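Local structure of KLLA0B12012p (Kluyveromyces lactis, 6Y3P) at residues N66-I80 with L317-F329. The protein carries an ATP-grasp domain of the tubulin-tyrosine ligase family, the C-terminal part of Pby1, which binds the decapping enzyme Dcp2 and probably ATP. Sequence-based numbering, arbitrary orientation.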
loop_
_atom_site.group_PDB
_atom_site.type_symbol
_atom_site.label_atom_id
_atom_site.label_comp_id
_atom_site.label_asym_id
_atom_site.label_seq_id
_atom_site.Cartn_x
_atom_site.Cartn_y
_atom_site.Cartn_z
ATOM N N ASN A 66 4.801 3.590 27.624
ATOM C CA ASN A 66 3.859 4.516 28.240
ATOM C C ASN A 66 2.517 4.445 27.561
ATOM O O ASN A 66 2.396 4.697 26.354
ATOM C CB ASN A 66 4.407 5.946 28.288
ATOM C CG ASN A 66 3.681 6.890 29.221
ATOM O OD1 ASN A 66 2.567 6.640 29.689
ATOM N ND2 ASN A 66 4.300 8.017 29.503
ATOM N N GLN A 67 1.499 4.106 28.348
ATOM C CA GLN A 67 0.145 3.982 27.839
ATOM C C GLN A 67 -0.559 5.319 27.690
ATOM O O GLN A 67 -1.643 5.377 27.112
ATOM C CB GLN A 67 -0.659 2.982 28.672
ATOM C CG GLN A 67 -0.270 1.527 28.378
ATOM C CD GLN A 67 -0.152 1.215 26.896
ATOM O OE1 GLN A 67 0.938 1.273 26.309
ATOM N NE2 GLN A 67 -1.272 0.892 26.258
ATOM N N LEU A 68 0.085 6.403 28.161
ATOM C CA LEU A 68 -0.451 7.756 28.057
ATOM C C LEU A 68 -0.157 8.343 26.700
ATOM O O LEU A 68 -0.919 9.181 26.236
ATOM C CB LEU A 68 0.142 8.653 29.160
ATOM C CG LEU A 68 -0.398 8.437 30.577
ATOM C CD1 LEU A 68 0.302 9.350 31.583
ATOM C CD2 LEU A 68 -1.879 8.651 30.616
ATOM N N TYR A 69 0.948 7.896 26.068
ATOM C CA TYR A 69 1.444 8.371 24.774
ATOM C C TYR A 69 0.836 7.614 23.603
ATOM O O TYR A 69 0.973 6.400 23.498
ATOM C CB TYR A 69 2.975 8.272 24.742
ATOM C CG TYR A 69 3.621 8.690 23.433
ATOM C CD1 TYR A 69 3.781 10.036 23.108
ATOM C CD2 TYR A 69 4.171 7.743 22.574
ATOM C CE1 TYR A 69 4.439 10.425 21.943
ATOM C CE2 TYR A 69 4.825 8.120 21.403
ATOM C CZ TYR A 69 4.970 9.462 21.097
ATOM O OH TYR A 69 5.655 9.834 19.971
ATOM N N HIS A 70 0.169 8.340 22.718
ATOM C CA HIS A 70 -0.440 7.795 21.504
ATOM C C HIS A 70 0.211 8.472 20.347
ATOM O O HIS A 70 0.528 9.654 20.419
ATOM C CB HIS A 70 -1.960 7.989 21.488
ATOM C CG HIS A 70 -2.649 7.396 22.682
ATOM N ND1 HIS A 70 -2.394 7.852 23.971
ATOM C CD2 HIS A 70 -3.591 6.429 22.744
ATOM C CE1 HIS A 70 -3.158 7.123 24.770
ATOM N NE2 HIS A 70 -3.907 6.266 24.078
ATOM N N ALA A 71 0.513 7.707 19.326
ATOM C CA ALA A 71 1.189 8.196 18.133
ATOM C C ALA A 71 0.478 7.713 16.846
ATOM O O ALA A 71 -0.294 6.754 16.876
ATOM C CB ALA A 71 2.652 7.757 18.155
ATOM N N ASN A 72 0.764 8.377 15.721
ATOM C CA ASN A 72 0.207 8.038 14.413
ATOM C C ASN A 72 1.091 7.005 13.671
ATOM O O ASN A 72 1.327 7.113 12.473
ATOM C CB ASN A 72 -0.039 9.302 13.573
ATOM C CG ASN A 72 1.212 10.025 13.151
ATOM O OD1 ASN A 72 2.029 10.420 13.972
ATOM N ND2 ASN A 72 1.365 10.257 11.856
ATOM N N SER A 73 1.561 5.984 14.394
ATOM C CA SER A 73 2.339 4.892 13.815
ATOM C C SER A 73 2.325 3.681 14.715
ATOM O O SER A 73 2.255 3.823 15.950
ATOM C CB SER A 73 3.797 5.293 13.581
ATOM O OG SER A 73 4.447 4.334 12.761
ATOM N N TYR A 74 2.472 2.490 14.084
ATOM C CA TYR A 74 2.638 1.224 14.788
ATOM C C TYR A 74 4.129 0.932 14.831
ATOM O O TYR A 74 4.903 1.596 14.134
ATOM C CB TYR A 74 1.852 0.081 14.126
ATOM C CG TYR A 74 0.364 0.155 14.364
ATOM C CD1 TYR A 74 -0.458 0.895 13.524
ATOM C CD2 TYR A 74 -0.233 -0.564 15.395
ATOM C CE1 TYR A 74 -1.830 0.970 13.738
ATOM C CE2 TYR A 74 -1.609 -0.511 15.611
ATOM C CZ TYR A 74 -2.406 0.248 14.770
ATOM O OH TYR A 74 -3.764 0.301 14.964
ATOM N N ILE A 75 4.545 -0.018 15.685
ATOM C CA ILE A 75 5.950 -0.364 15.859
ATOM C C ILE A 75 6.385 -1.466 14.886
ATOM O O ILE A 75 7.374 -1.285 14.174
ATOM C CB ILE A 75 6.241 -0.687 17.342
ATOM C CG1 ILE A 75 6.188 0.609 18.179
ATOM C CG2 ILE A 75 7.609 -1.368 17.510
ATOM C CD1 ILE A 75 6.278 0.437 19.682
ATOM N N TYR A 76 5.650 -2.595 14.857
ATOM C CA TYR A 76 5.962 -3.756 14.024
ATOM C C TYR A 76 5.052 -3.805 12.814
ATOM O O TYR A 76 3.933 -4.300 12.903
ATOM C CB TYR A 76 5.867 -5.070 14.840
ATOM C CG TYR A 76 6.834 -5.157 16.000
ATOM C CD1 TYR A 76 8.192 -5.384 15.788
ATOM C CD2 TYR A 76 6.402 -4.973 17.307
ATOM C CE1 TYR A 76 9.094 -5.424 16.845
ATOM C CE2 TYR A 76 7.288 -5.039 18.375
ATOM C CZ TYR A 76 8.635 -5.274 18.141
ATOM O OH TYR A 76 9.520 -5.353 19.190
ATOM N N ARG A 77 5.511 -3.281 11.687
ATOM C CA ARG A 77 4.674 -3.291 10.510
ATOM C C ARG A 77 5.433 -3.715 9.228
ATOM O O ARG A 77 4.875 -3.638 8.138
ATOM C CB ARG A 77 3.939 -1.941 10.376
ATOM C CG ARG A 77 4.768 -0.765 9.935
ATOM C CD ARG A 77 5.122 0.200 11.049
ATOM N NE ARG A 77 6.309 0.951 10.630
ATOM C CZ ARG A 77 6.286 2.164 10.089
ATOM N NH1 ARG A 77 7.413 2.737 9.681
ATOM N NH2 ARG A 77 5.141 2.821 9.965
ATOM N N LYS A 78 6.668 -4.217 9.377
ATOM C CA LYS A 78 7.566 -4.691 8.307
ATOM C C LYS A 78 6.930 -5.789 7.449
ATOM O O LYS A 78 7.148 -5.824 6.237
ATOM C CB LYS A 78 8.900 -5.163 8.924
ATOM C CG LYS A 78 9.699 -6.186 8.129
ATOM C CD LYS A 78 11.144 -6.187 8.555
ATOM C CE LYS A 78 11.925 -7.202 7.777
ATOM N NZ LYS A 78 13.388 -7.073 8.000
ATOM N N ALA A 79 6.115 -6.657 8.086
ATOM C CA ALA A 79 5.370 -7.759 7.468
ATOM C C ALA A 79 4.359 -7.275 6.406
ATOM O O ALA A 79 3.908 -8.092 5.608
ATOM C CB ALA A 79 4.663 -8.577 8.549
ATOM N N ILE A 80 3.997 -5.965 6.384
ATOM C CA ILE A 80 3.071 -5.447 5.368
ATOM C C ILE A 80 3.688 -4.292 4.562
ATOM O O ILE A 80 3.426 -4.209 3.372
ATOM C CB ILE A 80 1.623 -5.114 5.886
ATOM C CG1 ILE A 80 1.538 -3.777 6.665
ATOM C CG2 ILE A 80 1.042 -6.274 6.705
ATOM C CD1 ILE A 80 0.151 -3.202 6.790
ATOM N N LEU A 317 7.082 -13.646 10.976
ATOM C CA LEU A 317 7.133 -12.203 11.233
ATOM C C LEU A 317 5.708 -11.669 11.104
ATOM O O LEU A 317 5.074 -11.871 10.063
ATOM C CB LEU A 317 8.034 -11.524 10.179
ATOM C CG LEU A 317 8.752 -10.226 10.556
ATOM C CD1 LEU A 317 9.750 -9.857 9.500
ATOM C CD2 LEU A 317 7.795 -9.056 10.721
ATOM N N ASN A 318 5.189 -11.032 12.163
ATOM C CA ASN A 318 3.819 -10.528 12.134
ATOM C C ASN A 318 3.666 -9.057 12.526
ATOM O O ASN A 318 4.574 -8.444 13.090
ATOM C CB ASN A 318 2.863 -11.414 12.962
ATOM C CG ASN A 318 3.253 -11.776 14.369
ATOM O OD1 ASN A 318 4.128 -11.164 14.999
ATOM N ND2 ASN A 318 2.565 -12.782 14.900
ATOM N N PHE A 319 2.499 -8.492 12.165
ATOM C CA PHE A 319 2.074 -7.137 12.477
ATOM C C PHE A 319 1.568 -7.196 13.903
ATOM O O PHE A 319 0.719 -8.035 14.203
ATOM C CB PHE A 319 0.960 -6.708 11.512
ATOM C CG PHE A 319 0.314 -5.379 11.810
ATOM C CD1 PHE A 319 0.978 -4.188 11.538
ATOM C CD2 PHE A 319 -0.967 -5.315 12.336
ATOM C CE1 PHE A 319 0.381 -2.958 11.821
ATOM C CE2 PHE A 319 -1.573 -4.084 12.594
ATOM C CZ PHE A 319 -0.892 -2.915 12.343
ATOM N N ARG A 320 2.147 -6.373 14.803
ATOM C CA ARG A 320 1.764 -6.354 16.216
ATOM C C ARG A 320 1.002 -5.081 16.511
ATOM O O ARG A 320 1.612 -4.019 16.696
ATOM C CB ARG A 320 2.969 -6.529 17.161
ATOM C CG ARG A 320 3.716 -7.843 16.951
ATOM C CD ARG A 320 4.702 -8.161 18.056
ATOM N NE ARG A 320 5.533 -9.312 17.701
ATOM C CZ ARG A 320 5.215 -10.581 17.948
ATOM N NH1 ARG A 320 4.078 -10.878 18.570
ATOM N NH2 ARG A 320 6.027 -11.559 17.576
ATOM N N PRO A 321 -0.349 -5.155 16.503
ATOM C CA PRO A 321 -1.138 -3.960 16.809
ATOM C C PRO A 321 -1.011 -3.529 18.273
ATOM O O PRO A 321 -1.008 -4.352 19.183
ATOM C CB PRO A 321 -2.571 -4.363 16.430
ATOM C CG PRO A 321 -2.453 -5.702 15.741
ATOM C CD PRO A 321 -1.227 -6.322 16.293
ATOM N N LEU A 322 -0.840 -2.223 18.465
ATOM C CA LEU A 322 -0.754 -1.549 19.746
ATOM C C LEU A 322 -2.045 -0.788 19.954
ATOM O O LEU A 322 -2.521 -0.110 19.038
ATOM C CB LEU A 322 0.423 -0.543 19.739
ATOM C CG LEU A 322 1.820 -1.032 20.125
ATOM C CD1 LEU A 322 1.783 -1.942 21.339
ATOM C CD2 LEU A 322 2.533 -1.681 18.945
ATOM N N LYS A 323 -2.561 -0.839 21.175
ATOM C CA LYS A 323 -3.781 -0.167 21.631
ATOM C C LYS A 323 -3.681 1.377 21.497
ATOM O O LYS A 323 -4.669 2.052 21.218
ATOM C CB LYS A 323 -4.042 -0.575 23.104
ATOM C CG LYS A 323 -5.373 -0.115 23.688
ATOM C CD LYS A 323 -6.477 -1.150 23.562
ATOM C CE LYS A 323 -7.828 -0.493 23.425
ATOM N NZ LYS A 323 -8.756 -1.326 22.618
ATOM N N ASN A 324 -2.493 1.916 21.701
ATOM C CA ASN A 324 -2.249 3.353 21.695
ATOM C C ASN A 324 -1.690 3.872 20.354
ATOM O O ASN A 324 -1.177 4.983 20.270
ATOM C CB ASN A 324 -1.350 3.738 22.906
ATOM C CG ASN A 324 -0.059 2.968 23.023
ATOM O OD1 ASN A 324 0.082 1.808 22.600
ATOM N ND2 ASN A 324 0.911 3.592 23.642
ATOM N N SER A 325 -1.815 3.081 19.306
ATOM C CA SER A 325 -1.366 3.491 17.979
ATOM C C SER A 325 -2.533 3.576 17.031
ATOM O O SER A 325 -3.547 2.923 17.241
ATOM C CB SER A 325 -0.373 2.485 17.409
ATOM O OG SER A 325 0.790 2.389 18.202
ATOM N N LEU A 326 -2.375 4.387 15.996
ATOM C CA LEU A 326 -3.221 4.454 14.816
ATOM C C LEU A 326 -2.276 4.701 13.657
ATOM O O LEU A 326 -1.178 5.193 13.880
ATOM C CB LEU A 326 -4.409 5.461 14.842
ATOM C CG LEU A 326 -4.145 6.975 14.896
ATOM C CD1 LEU A 326 -3.650 7.529 13.543
ATOM C CD2 LEU A 326 -5.416 7.673 15.237
ATOM N N GLU A 327 -2.656 4.331 12.454
ATOM C CA GLU A 327 -1.795 4.586 11.314
ATOM C C GLU A 327 -2.592 4.576 10.040
ATOM O O GLU A 327 -3.396 3.674 9.844
ATOM C CB GLU A 327 -0.604 3.598 11.230
ATOM C CG GLU A 327 0.444 4.059 10.221
ATOM C CD GLU A 327 1.791 3.368 10.191
ATOM O OE1 GLU A 327 2.093 2.615 11.143
ATOM O OE2 GLU A 327 2.547 3.580 9.213
ATOM N N THR A 328 -2.334 5.547 9.145
ATOM C CA THR A 328 -2.991 5.495 7.853
ATOM C C THR A 328 -1.910 5.135 6.829
ATOM O O THR A 328 -0.836 5.737 6.781
ATOM C CB THR A 328 -3.931 6.665 7.526
ATOM O OG1 THR A 328 -3.627 7.221 6.253
ATOM C CG2 THR A 328 -4.007 7.707 8.593
ATOM N N PHE A 329 -2.183 4.077 6.081
ATOM C CA PHE A 329 -1.287 3.541 5.076
ATOM C C PHE A 329 -1.875 3.824 3.694
ATOM O O PHE A 329 -3.093 3.962 3.553
ATOM C CB PHE A 329 -1.163 2.013 5.233
ATOM C CG PHE A 329 -0.724 1.504 6.585
ATOM C CD1 PHE A 329 -1.659 1.205 7.570
ATOM C CD2 PHE A 329 0.619 1.241 6.843
ATOM C CE1 PHE A 329 -1.255 0.683 8.809
ATOM C CE2 PHE A 329 1.024 0.714 8.081
ATOM C CZ PHE A 329 0.085 0.449 9.056
HETATM O O HOH W 1 -0.146 7.656 10.260
#
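Residues A71 and S325 form a single backbone bridge, in which L326 N donates to A71 O (3.3 Å) and A71 N gives a weak bond to N324 O; beyond it a water links N72 O to T328 N. Just before the bridge, the N324 amide reaches back to Y69 O, ND2 lying 2.8 Å from that oxygen and also donating to L63 O, while its CB sits over one face of the H70 ring. Y74 carries the middle of the contact. With chi1 at -74°, CG anti to the carbonyl carbon, its ring slots between S325 CB, 3.7 Å from the ring centroid on one face, and F319, whose CZ edge meets the other face in an edge-to-face pair with planes 54° apart. L322 N and E327 CB border the rim, and the hydroxyl bonds to G225 O. Replaced by an alanine, Y74 is likely to leave a gap between S325 and F319, and G225 O without its hydroxyl partner. The S325 hydroxyl grips S73 O, 3.0 Å from OG. The extended E327 side chain takes a nearly straight hydrogen bond from Y74 N at OE1 (3.0 Å), on its anti side and tilted out of the carboxylate plane. Its OE2 pairs with R77 NH2 at 2.8 Å, so one carboxylate holds two points of the loop leading into helix 78-81. Farther along, A79 CB packs on L317 CD2, and I80 CD1 lies over one face of F329, toward its rim. Strand 69-71, at the edge of the parallel sheet beside strand 48-52, is thus joined to strand 326-335 of the six-stranded antiparallel sheet, with I75 and S325 against helix 60-65 and F319 and I80 against helix 290-313.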